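Local coordinates for protein CRISPR system CMR subunit Cmr7 1 (Sulfolobus solfataricus, PDB 2X5Q) that is a subunit of the CMR ribonucleoprotein complex of the CRISPR antiviral defence, possibly as a homodimer, its exact role unknown, at residues E10-P15 with I84-K89. Residues are numbered along the deposited sequence; the frame is centred on the assembly and turned at random.
Sequences EQVFLP and ILISGK
The Phe13 ring meets Leu85 CD2 at its edge, near the ring plane, and Leu85 CD2 also lies 4.1 Å from Phe13 CB. A second flat group is the amide of Gln11. The Gln11 chain is bent about its CB-CG bond (chi2 -83°), which brings OE1 over the backbone of strand 80-86, 3.2 Å from Ile86 C. That approach is not a hydrogen bond; OE1 accepts from Val45 N, while NE2 donates to Gln43 O and Glu9 O. Both ends of the buried amide are thus held, which fixes its rotation.

Phe13 and Leu85 form a non-hydrogen-bonded pair. On the opposite face Val12, Leu14, Ile84 and Ile86 pack together. The Val12 and Ile86 side chains lie side by side, with Val12 CG1 3.7 Å from Ile86 CG1, and Leu14 CD1 reaches Ile86 CD1 at the same distance. Ile162 of helix 148-162 touches Leu14, Ile84 and Ile86.

Four backbone hydrogen bonds join the strands. Leu14 N to Ile84 O is short (2.8 Å) and almost straight (177°). Ile84 N to Leu14 O is longer, 3.1 Å, and more bent. Beyond Ile86 the chain turns a corner, and a water bridges Glu10 O and Ser87 OG. Ser87 OG is also hydrogen-bonded to Asn39 ND2.

Strand 11-15 also pairs in parallel with strand 117-123. The contact is an antiparallel strand pair inside a mixed beta-sheet, with a helix packed on one face, and strand 88-92 leaves it for a second, antiparallel sheet.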
# COMPACT_ATOMS: atom_id res chain seq x y z
N GLU A 10 18.48 -2.50 12.00
CA GLU A 10 17.03 -2.50 11.82
C GLU A 10 16.45 -1.14 12.22
O GLU A 10 16.86 -0.55 13.22
CB GLU A 10 16.36 -3.63 12.63
CG GLU A 10 16.58 -5.04 12.04
CD GLU A 10 15.62 -6.10 12.58
OE1 GLU A 10 15.78 -7.28 12.20
OE2 GLU A 10 14.70 -5.77 13.37
N GLN A 11 15.50 -0.66 11.42
CA GLN A 11 14.90 0.66 11.64
C GLN A 11 13.43 0.55 12.05
O GLN A 11 12.81 -0.48 11.90
CB GLN A 11 15.02 1.51 10.38
CG GLN A 11 16.46 1.55 9.82
CD GLN A 11 17.34 2.57 10.52
OE1 GLN A 11 17.00 3.74 10.58
NE2 GLN A 11 18.50 2.14 11.01
N VAL A 12 12.91 1.65 12.60
CA VAL A 12 11.49 1.79 12.88
C VAL A 12 11.01 3.07 12.20
O VAL A 12 11.71 4.07 12.21
CB VAL A 12 11.19 1.81 14.41
CG1 VAL A 12 11.88 2.98 15.10
CG2 VAL A 12 9.68 1.87 14.67
N PHE A 13 9.84 3.02 11.58
CA PHE A 13 9.18 4.21 11.03
C PHE A 13 8.51 4.98 12.13
O PHE A 13 7.59 4.48 12.80
CB PHE A 13 8.14 3.79 9.98
CG PHE A 13 7.40 4.94 9.32
CD1 PHE A 13 8.04 5.77 8.40
CD2 PHE A 13 6.05 5.16 9.58
CE1 PHE A 13 7.34 6.80 7.76
CE2 PHE A 13 5.34 6.21 8.93
CZ PHE A 13 5.98 7.01 8.04
N LEU A 14 8.97 6.22 12.32
CA LEU A 14 8.38 7.11 13.30
C LEU A 14 7.51 8.09 12.53
O LEU A 14 8.03 8.98 11.86
CB LEU A 14 9.50 7.82 14.08
CG LEU A 14 9.23 8.74 15.27
CD1 LEU A 14 10.54 9.05 15.98
CD2 LEU A 14 8.56 10.03 14.88
N PRO A 15 6.17 7.90 12.57
CA PRO A 15 5.29 8.90 11.98
C PRO A 15 5.42 10.25 12.66
O PRO A 15 5.41 10.33 13.89
CB PRO A 15 3.87 8.34 12.21
CG PRO A 15 4.04 6.92 12.56
CD PRO A 15 5.42 6.80 13.18
N ILE A 84 10.26 9.49 9.82
CA ILE A 84 11.69 9.27 9.74
C ILE A 84 11.93 7.82 10.06
O ILE A 84 11.08 7.15 10.68
CB ILE A 84 12.49 10.20 10.66
CG1 ILE A 84 12.02 10.10 12.12
CG2 ILE A 84 12.41 11.65 10.15
CD1 ILE A 84 12.92 10.85 13.07
N LEU A 85 13.08 7.33 9.61
CA LEU A 85 13.52 6.00 9.91
C LEU A 85 14.72 6.11 10.82
O LEU A 85 15.72 6.77 10.49
CB LEU A 85 13.90 5.25 8.64
CG LEU A 85 12.76 4.82 7.72
CD1 LEU A 85 13.32 4.43 6.36
CD2 LEU A 85 11.93 3.66 8.35
N ILE A 86 14.61 5.49 11.99
CA ILE A 86 15.64 5.56 13.01
C ILE A 86 15.91 4.18 13.55
O ILE A 86 15.04 3.32 13.49
CB ILE A 86 15.23 6.51 14.15
CG1 ILE A 86 13.97 6.01 14.88
CG2 ILE A 86 15.02 7.95 13.59
CD1 ILE A 86 13.52 6.91 16.01
N SER A 87 17.12 3.95 14.06
CA SER A 87 17.44 2.69 14.73
C SER A 87 16.66 2.57 16.03
O SER A 87 16.78 3.41 16.94
CB SER A 87 18.94 2.55 14.99
OG SER A 87 19.16 1.44 15.82
N GLY A 88 15.89 1.50 16.13
CA GLY A 88 14.97 1.36 17.24
C GLY A 88 13.93 0.30 16.98
O GLY A 88 14.06 -0.52 16.07
N LYS A 89 12.88 0.30 17.80
CA LYS A 89 11.85 -0.71 17.70
C LYS A 89 10.52 -0.25 18.29
O LYS A 89 10.48 0.62 19.14
CB LYS A 89 12.33 -1.99 18.39
CG LYS A 89 12.53 -1.87 19.88
CD LYS A 89 13.17 -3.14 20.48
CE LYS A 89 12.14 -4.21 20.79
NZ LYS A 89 12.74 -5.36 21.57
O HOH W 1 18.05 -1.54 15.46